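Long-range contact in surface presentation of antigens protein SpaK (Salmonella typhimurium, PDB 2FM8), which serves as a type III secretion chaperone that stores effectors such as SipA, SopA, SopE and SopE2 in the bacterial cytoplasm, ready for delivery into host cells: residues 51-63 with 90-104. Residues are numbered along the deposited sequence; the frame is centred on the assembly and turned at random.
Sequences DVWIWAQLGADSM and LLGEQNGELTLKALV
Trp53 and Leu103 form a non-hydrogen-bonded pair in which the indole lies against the leucine: Leu103 CB stands 3.9 Å from the centroid of the six-membered ring, a CH-pi contact over its face, and CD1 sits over the same ring system toward its rim, 3.7 Å from Trp53 CE2. Leu90 CD1 meets the edge of the indole, so Trp53, from strand 51-57, reaches across strand 97-103 to strand 90-94. Lys101 CB lies 3.9 Å from Trp53 CZ3, and CD and CE run near that atom too, so the aliphatic part of the lysine lines the indole. Further along this face, Thr99 CG2 touches Trp55 CD1 at 3.5 Å. On the other face Ile54, Ala56, Leu100 and Ala102 are all apolar; Ala102 sets its small methyl beside branched Ile54.

Antiparallel backbone bonds hold this register, among them Ala102 N to Ile54 O at 2.7 Å. Beyond strand 51-57, Gly59 N donates to Glu97 OE1 (2.9 Å) from above the carboxylate plane; at Gly59's phi of 121° a CB would jam against the preceding carbonyl O. Ser62 OG, set between its own N and carbonyl carbon (chi1 51°), accepts from Leu98 N at 2.9 Å and donates to Gly59 O, tying the turn into helix 62-78 to the sheet.

Helix 112-132 packs Phe122, Leu126 and Phe129 on the Ile54-Leu100 face, while strand 43-48 flanks strand 51-57 and Trp53 and Trp55 also touch the chain of another protein.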
ATOM      1  N   ASP A  51      20.523  12.688 -12.812  1.00 41.72           N
ATOM      2  CA  ASP A  51      20.023  12.613 -11.445  1.00 40.29           C
ATOM      3  C   ASP A  51      21.002  11.746 -10.656  1.00 38.61           C
ATOM      4  O   ASP A  51      21.373  10.676 -11.110  1.00 37.97           O
ATOM      5  CB  ASP A  51      18.658  11.934 -11.389  1.00 40.16           C
ATOM      6  CG  ASP A  51      17.558  12.717 -12.097  1.00 41.07           C
ATOM      7  OD1 ASP A  51      17.475  13.938 -11.917  1.00 40.14           O
ATOM      8  OD2 ASP A  51      16.746  12.088 -12.803  1.00 40.60           O
ATOM      9  N   VAL A  52      21.406  12.208  -9.483  1.00 36.77           N
ATOM     10  CA  VAL A  52      22.164  11.373  -8.569  1.00 36.08           C
ATOM     11  C   VAL A  52      21.243  10.696  -7.543  1.00 34.45           C
ATOM     12  O   VAL A  52      20.520  11.360  -6.808  1.00 33.89           O
ATOM     13  CB  VAL A  52      23.256  12.158  -7.869  1.00 36.16           C
ATOM     14  CG1 VAL A  52      23.990  11.267  -6.881  1.00 37.11           C
ATOM     15  CG2 VAL A  52      24.240  12.694  -8.916  1.00 38.15           C
ATOM     16  N   TRP A  53      21.283   9.370  -7.521  1.00 32.61           N
ATOM     17  CA  TRP A  53      20.523   8.581  -6.583  1.00 32.54           C
ATOM     18  C   TRP A  53      21.402   7.847  -5.559  1.00 31.77           C
ATOM     19  O   TRP A  53      22.429   7.249  -5.901  1.00 29.94           O
ATOM     20  CB  TRP A  53      19.725   7.523  -7.342  1.00 32.33           C
ATOM     21  CG  TRP A  53      18.589   8.026  -8.165  1.00 32.23           C
ATOM     22  CD1 TRP A  53      18.642   8.399  -9.459  1.00 31.85           C
ATOM     23  CD2 TRP A  53      17.214   8.153  -7.764  1.00 32.24           C
ATOM     24  NE1 TRP A  53      17.416   8.765  -9.898  1.00 30.93           N
ATOM     25  CE2 TRP A  53      16.509   8.620  -8.879  1.00 32.26           C
ATOM     26  CE3 TRP A  53      16.518   7.909  -6.576  1.00 31.55           C
ATOM     27  CZ2 TRP A  53      15.128   8.867  -8.848  1.00 32.80           C
ATOM     28  CZ3 TRP A  53      15.141   8.160  -6.537  1.00 31.61           C
ATOM     29  CH2 TRP A  53      14.464   8.626  -7.661  1.00 32.45           C
ATOM     30  N   ILE A  54      20.963   7.866  -4.304  1.00 31.38           N
ATOM     31  CA  ILE A  54      21.538   7.008  -3.260  1.00 31.12           C
ATOM     32  C   ILE A  54      20.425   6.056  -2.864  1.00 31.17           C
ATOM     33  O   ILE A  54      19.287   6.500  -2.635  1.00 31.42           O
ATOM     34  CB  ILE A  54      21.987   7.834  -2.031  1.00 30.28           C
ATOM     35  CG1 ILE A  54      23.043   8.868  -2.413  1.00 30.12           C
ATOM     36  CG2 ILE A  54      22.544   6.937  -0.899  1.00 30.70           C
ATOM     37  CD1 ILE A  54      23.212   9.950  -1.314  1.00 31.76           C
ATOM     38  N   TRP A  55      20.708   4.763  -2.802  1.00 30.71           N
ATOM     39  CA  TRP A  55      19.665   3.828  -2.400  1.00 31.15           C
ATOM     40  C   TRP A  55      20.219   2.579  -1.742  1.00 30.51           C
ATOM     41  O   TRP A  55      21.418   2.339  -1.757  1.00 29.33           O
ATOM     42  CB  TRP A  55      18.766   3.474  -3.574  1.00 32.11           C
ATOM     43  CG  TRP A  55      19.260   2.399  -4.484  1.00 33.13           C
ATOM     44  CD1 TRP A  55      18.942   1.044  -4.437  1.00 34.35           C
ATOM     45  CD2 TRP A  55      20.120   2.561  -5.594  1.00 33.07           C
ATOM     46  NE1 TRP A  55      19.560   0.379  -5.457  1.00 35.37           N
ATOM     47  CE2 TRP A  55      20.300   1.279  -6.180  1.00 34.04           C
ATOM     48  CE3 TRP A  55      20.753   3.657  -6.160  1.00 33.43           C
ATOM     49  CZ2 TRP A  55      21.081   1.077  -7.294  1.00 34.55           C
ATOM     50  CZ3 TRP A  55      21.533   3.460  -7.259  1.00 34.94           C
ATOM     51  CH2 TRP A  55      21.694   2.182  -7.828  1.00 35.76           C
ATOM     52  N   ALA A  56      19.321   1.828  -1.136  1.00 30.25           N
ATOM     53  CA  ALA A  56      19.635   0.560  -0.493  1.00 31.41           C
ATOM     54  C   ALA A  56      18.410  -0.333  -0.524  1.00 31.93           C
ATOM     55  O   ALA A  56      17.302   0.124  -0.256  1.00 32.41           O
ATOM     56  CB  ALA A  56      20.075   0.784   0.944  1.00 29.85           C
ATOM     57  N   GLN A  57      18.611  -1.602  -0.845  1.00 33.22           N
ATOM     58  CA  GLN A  57      17.610  -2.638  -0.565  1.00 34.68           C
ATOM     59  C   GLN A  57      17.572  -2.963   0.910  1.00 35.08           C
ATOM     60  O   GLN A  57      18.609  -2.999   1.565  1.00 36.08           O
ATOM     61  CB  GLN A  57      17.916  -3.896  -1.366  1.00 34.97           C
ATOM     62  CG  GLN A  57      17.722  -3.693  -2.842  1.00 37.00           C
ATOM     63  CD  GLN A  57      18.140  -4.905  -3.635  1.00 38.78           C
ATOM     64  OE1 GLN A  57      18.373  -5.977  -3.063  1.00 44.95           O
ATOM     65  NE2 GLN A  57      18.217  -4.759  -4.963  1.00 41.53           N
ATOM     66  N   LEU A  58      16.377  -3.200   1.448  1.00 35.01           N
ATOM     67  CA  LEU A  58      16.224  -3.275   2.881  1.00 35.19           C
ATOM     68  C   LEU A  58      16.110  -4.686   3.447  1.00 35.62           C
ATOM     69  O   LEU A  58      15.903  -4.833   4.643  1.00 37.13           O
ATOM     70  CB  LEU A  58      15.048  -2.421   3.336  1.00 35.58           C
ATOM     71  CG  LEU A  58      15.196  -0.920   3.116  1.00 35.63           C
ATOM     72  CD1 LEU A  58      13.872  -0.232   3.388  1.00 36.08           C
ATOM     73  CD2 LEU A  58      16.308  -0.332   3.977  1.00 35.52           C
ATOM     74  N   GLY A  59      16.315  -5.720   2.641  1.00 35.67           N
ATOM     75  CA  GLY A  59      16.350  -7.085   3.188  1.00 36.16           C
ATOM     76  C   GLY A  59      15.316  -8.028   2.590  1.00 36.29           C
ATOM     77  O   GLY A  59      14.257  -7.597   2.112  1.00 35.33           O
ATOM     78  N   ALA A  60      15.653  -9.318   2.608  1.00 36.35           N
ATOM     79  CA  ALA A  60      14.847 -10.377   1.971  1.00 35.79           C
ATOM     80  C   ALA A  60      13.398 -10.409   2.455  1.00 35.10           C
ATOM     81  O   ALA A  60      12.498 -10.735   1.688  1.00 36.17           O
ATOM     82  CB  ALA A  60      15.500 -11.750   2.215  1.00 35.92           C
ATOM     83  N   ASP A  61      13.171 -10.099   3.722  1.00 34.06           N
ATOM     84  CA  ASP A  61      11.803 -10.131   4.277  1.00 34.20           C
ATOM     85  C   ASP A  61      11.134  -8.760   4.437  1.00 32.43           C
ATOM     86  O   ASP A  61      10.062  -8.679   5.028  1.00 30.97           O
ATOM     87  CB  ASP A  61      11.817 -10.812   5.643  1.00 35.44           C
ATOM     88  CG  ASP A  61      12.107 -12.314   5.550  1.00 39.80           C
ATOM     89  OD1 ASP A  61      11.779 -12.953   4.500  1.00 43.87           O
ATOM     90  OD2 ASP A  61      12.636 -12.848   6.548  1.00 41.73           O
ATOM     91  N   SER A  62      11.757  -7.710   3.909  1.00 30.22           N
ATOM     92  CA  SER A  62      11.278  -6.339   4.127  1.00 29.97           C
ATOM     93  C   SER A  62       9.833  -6.124   3.626  1.00 28.56           C
ATOM     94  O   SER A  62       9.054  -5.449   4.297  1.00 28.07           O
ATOM     95  CB  SER A  62      12.238  -5.297   3.505  1.00 29.23           C
ATOM     96  OG  SER A  62      12.542  -5.591   2.150  1.00 28.06           O
ATOM     97  N   MET A  63       9.462  -6.699   2.490  1.00 27.64           N
ATOM     98  CA  MET A  63       8.105  -6.459   1.954  1.00 28.76           C
ATOM     99  C   MET A  63       7.031  -7.092   2.854  1.00 28.22           C
ATOM    100  O   MET A  63       5.989  -6.515   3.085  1.00 27.92           O
ATOM    101  CB  MET A  63       7.970  -6.940   0.518  1.00 29.08           C
ATOM    102  CG  MET A  63       8.788  -6.118  -0.498  1.00 31.39           C
ATOM    103  SD  MET A  63       8.297  -4.388  -0.695  1.00 33.79           S
ATOM    104  CE  MET A  63       6.636  -4.508  -1.355  1.00 33.22           C
ATOM    105  N   LEU A  90      12.212   8.243  -0.761  1.00 29.38           N
ATOM    106  CA  LEU A  90      11.229   7.491  -1.562  1.00 30.45           C
ATOM    107  C   LEU A  90      11.423   6.016  -1.276  1.00 30.82           C
ATOM    108  O   LEU A  90      12.504   5.580  -0.899  1.00 31.67           O
ATOM    109  CB  LEU A  90      11.435   7.731  -3.080  1.00 30.21           C
ATOM    110  CG  LEU A  90      11.365   9.185  -3.545  1.00 31.78           C
ATOM    111  CD1 LEU A  90      11.604   9.331  -5.022  1.00 34.17           C
ATOM    112  CD2 LEU A  90      10.023   9.830  -3.201  1.00 35.18           C
ATOM    113  N   LEU A  91      10.367   5.250  -1.472  1.00 32.01           N
ATOM    114  CA  LEU A  91      10.409   3.805  -1.345  1.00 32.70           C
ATOM    115  C   LEU A  91      10.095   3.157  -2.679  1.00 32.50           C
ATOM    116  O   LEU A  91       9.130   3.496  -3.312  1.00 34.56           O
ATOM    117  CB  LEU A  91       9.400   3.319  -0.310  1.00 32.39           C
ATOM    118  CG  LEU A  91       9.677   3.783   1.103  1.00 34.67           C
ATOM    119  CD1 LEU A  91       8.436   3.526   1.968  1.00 40.02           C
ATOM    120  CD2 LEU A  91      10.883   3.086   1.706  1.00 35.40           C
ATOM    121  N   GLY A  92      10.898   2.205  -3.077  1.00 32.71           N
ATOM    122  CA  GLY A  92      10.578   1.352  -4.205  1.00 33.87           C
ATOM    123  C   GLY A  92      10.798  -0.110  -3.827  1.00 34.42           C
ATOM    124  O   GLY A  92      10.801  -0.478  -2.656  1.00 32.63           O
ATOM    125  N   GLU A  93      10.949  -0.939  -4.842  1.00 36.05           N
ATOM    126  CA  GLU A  93      11.127  -2.359  -4.659  1.00 37.33           C
ATOM    127  C   GLU A  93      12.072  -2.932  -5.734  1.00 38.43           C
ATOM    128  O   GLU A  93      11.844  -2.764  -6.907  1.00 38.97           O
ATOM    129  CB  GLU A  93       9.775  -3.081  -4.712  1.00 36.54           C
ATOM    130  CG  GLU A  93       9.953  -4.572  -4.393  1.00 37.02           C
ATOM    131  CD  GLU A  93       8.723  -5.398  -4.489  1.00 37.08           C
ATOM    132  OE1 GLU A  93       7.677  -4.881  -4.911  1.00 35.62           O
ATOM    133  OE2 GLU A  93       8.817  -6.594  -4.143  1.00 38.20           O
ATOM    134  N   GLN A  94      13.122  -3.613  -5.311  1.00 40.21           N
ATOM    135  CA  GLN A  94      14.098  -4.176  -6.218  1.00 41.34           C
ATOM    136  C   GLN A  94      14.413  -5.569  -5.736  1.00 41.51           C
ATOM    137  O   GLN A  94      14.624  -5.781  -4.547  1.00 41.10           O
ATOM    138  CB  GLN A  94      15.405  -3.360  -6.234  1.00 42.62           C
ATOM    139  CG  GLN A  94      15.416  -2.192  -7.177  1.00 46.33           C
ATOM    140  CD  GLN A  94      15.546  -2.632  -8.612  1.00 51.65           C
ATOM    141  OE1 GLN A  94      16.570  -3.201  -9.021  1.00 56.72           O
ATOM    142  NE2 GLN A  94      14.499  -2.397  -9.387  1.00 55.03           N
ATOM    143  N   ASN A  95      14.467  -6.501  -6.686  1.00 42.19           N
ATOM    144  CA  ASN A  95      14.694  -7.903  -6.407  1.00 41.58           C
ATOM    145  C   ASN A  95      13.831  -8.463  -5.274  1.00 40.61           C
ATOM    146  O   ASN A  95      14.318  -9.228  -4.431  1.00 40.14           O
ATOM    147  CB  ASN A  95      16.168  -8.115  -6.143  1.00 42.75           C
ATOM    148  CG  ASN A  95      17.020  -7.658  -7.303  1.00 45.90           C
ATOM    149  OD1 ASN A  95      16.700  -7.930  -8.480  1.00 50.30           O
ATOM    150  ND2 ASN A  95      18.100  -6.931  -6.988  1.00 48.68           N
ATOM    151  N   GLY A  96      12.547  -8.091  -5.285  1.00 39.49           N
ATOM    152  CA  GLY A  96      11.590  -8.529  -4.248  1.00 38.85           C
ATOM    153  C   GLY A  96      11.833  -7.931  -2.869  1.00 38.05           C
ATOM    154  O   GLY A  96      11.333  -8.432  -1.868  1.00 37.87           O
ATOM    155  N   GLU A  97      12.608  -6.847  -2.810  1.00 37.46           N
ATOM    156  CA  GLU A  97      12.958  -6.217  -1.547  1.00 36.45           C
ATOM    157  C   GLU A  97      12.559  -4.753  -1.556  1.00 35.06           C
ATOM    158  O   GLU A  97      12.681  -4.094  -2.572  1.00 33.86           O
ATOM    159  CB  GLU A  97      14.454  -6.334  -1.303  1.00 37.22           C
ATOM    160  CG  GLU A  97      14.989  -7.762  -1.345  1.00 38.09           C
ATOM    161  CD  GLU A  97      16.353  -7.943  -0.614  1.00 39.35           C
ATOM    162  OE1 GLU A  97      16.866  -6.987   0.055  1.00 42.25           O
ATOM    163  OE2 GLU A  97      16.869  -9.080  -0.694  1.00 40.20           O
ATOM    164  N   LEU A  98      12.061  -4.251  -0.425  1.00 33.38           N
ATOM    165  CA  LEU A  98      11.808  -2.840  -0.300  1.00 33.39           C
ATOM    166  C   LEU A  98      13.112  -2.036  -0.438  1.00 32.95           C
ATOM    167  O   LEU A  98      14.155  -2.410   0.129  1.00 32.32           O
ATOM    168  CB  LEU A  98      11.173  -2.530   1.041  1.00 32.75           C
ATOM    169  CG  LEU A  98      10.617  -1.111   1.189  1.00 33.22           C
ATOM    170  CD1 LEU A  98       9.406  -0.888   0.289  1.00 32.93           C
ATOM    171  CD2 LEU A  98      10.210  -0.947   2.660  1.00 34.72           C
ATOM    172  N   THR A  99      13.034  -0.920  -1.151  1.00 32.63           N
ATOM    173  CA  THR A  99      14.192  -0.073  -1.409  1.00 32.92           C
ATOM    174  C   THR A  99      13.991   1.335  -0.844  1.00 32.56           C
ATOM    175  O   THR A  99      12.926   1.942  -0.984  1.00 33.08           O
ATOM    176  CB  THR A  99      14.474  -0.074  -2.923  1.00 33.74           C
ATOM    177  OG1 THR A  99      14.837  -1.417  -3.308  1.00 36.76           O
ATOM    178  CG2 THR A  99      15.644   0.790  -3.259  1.00 35.08           C
ATOM    179  N   LEU A 100      15.004   1.840  -0.144  1.00 31.80           N
ATOM    180  CA  LEU A 100      15.010   3.210   0.335  1.00 31.25           C
ATOM    181  C   LEU A 100      15.851   4.020  -0.641  1.00 30.74           C
ATOM    182  O   LEU A 100      16.969   3.627  -0.957  1.00 28.43           O
ATOM    183  CB  LEU A 100      15.632   3.296   1.735  1.00 31.01           C
ATOM    184  CG  LEU A 100      15.679   4.698   2.367  1.00 31.23           C
ATOM    185  CD1 LEU A 100      14.225   5.173   2.643  1.00 30.14           C
ATOM    186  CD2 LEU A 100      16.524   4.699   3.652  1.00 32.09           C
ATOM    187  N   LYS A 101      15.335   5.159  -1.086  1.00 30.74           N
ATOM    188  CA  LYS A 101      15.980   5.895  -2.189  1.00 31.00           C
ATOM    189  C   LYS A 101      15.965   7.386  -1.888  1.00 30.75           C
ATOM    190  O   LYS A 101      14.947   7.922  -1.430  1.00 30.78           O
ATOM    191  CB  LYS A 101      15.218   5.728  -3.518  1.00 30.87           C
ATOM    192  CG  LYS A 101      14.847   4.339  -3.918  1.00 33.28           C
ATOM    193  CD  LYS A 101      14.285   4.304  -5.370  1.00 33.87           C
ATOM    194  CE  LYS A 101      12.904   4.907  -5.548  1.00 37.35           C
ATOM    195  NZ  LYS A 101      12.349   4.805  -7.022  1.00 37.27           N
ATOM    196  N   ALA A 102      17.068   8.043  -2.202  1.00 29.97           N
ATOM    197  CA  ALA A 102      17.178   9.489  -2.146  1.00 29.94           C
ATOM    198  C   ALA A 102      17.563  10.012  -3.530  1.00 30.19           C
ATOM    199  O   ALA A 102      18.613   9.625  -4.078  1.00 30.63           O
ATOM    200  CB  ALA A 102      18.229   9.879  -1.137  1.00 29.90           C
ATOM    201  N   LEU A 103      16.700  10.830  -4.114  1.00 29.24           N
ATOM    202  CA  LEU A 103      17.050  11.599  -5.281  1.00 29.54           C
ATOM    203  C   LEU A 103      17.716  12.827  -4.723  1.00 29.05           C
ATOM    204  O   LEU A 103      17.067  13.706  -4.207  1.00 28.22           O
ATOM    205  CB  LEU A 103      15.796  11.977  -6.092  1.00 30.03           C
ATOM    206  CG  LEU A 103      16.006  12.895  -7.301  1.00 30.15           C
ATOM    207  CD1 LEU A 103      16.949  12.254  -8.271  1.00 31.27           C
ATOM    208  CD2 LEU A 103      14.691  13.209  -7.971  1.00 30.72           C
ATOM    209  N   VAL A 104      19.032  12.879  -4.816  1.00 29.62           N
ATOM    210  CA  VAL A 104      19.800  13.908  -4.130  1.00 30.11           C
ATOM    211  C   VAL A 104      19.604  15.304  -4.744  1.00 30.46           C
ATOM    212  O   VAL A 104      19.735  15.484  -5.957  1.00 29.87           O
ATOM    213  CB  VAL A 104      21.287  13.603  -4.154  1.00 29.89           C
ATOM    214  CG1 VAL A 104      22.047  14.630  -3.333  1.00 29.53           C
ATOM    215  CG2 VAL A 104      21.567  12.184  -3.628  1.00 31.82           C
TER
HETATM  216  O   HOH W   1      20.445  14.652  -8.316  1.00 39.62           O
HETATM  217  O   HOH W   2      10.854  -8.585   0.724  1.00 35.72           O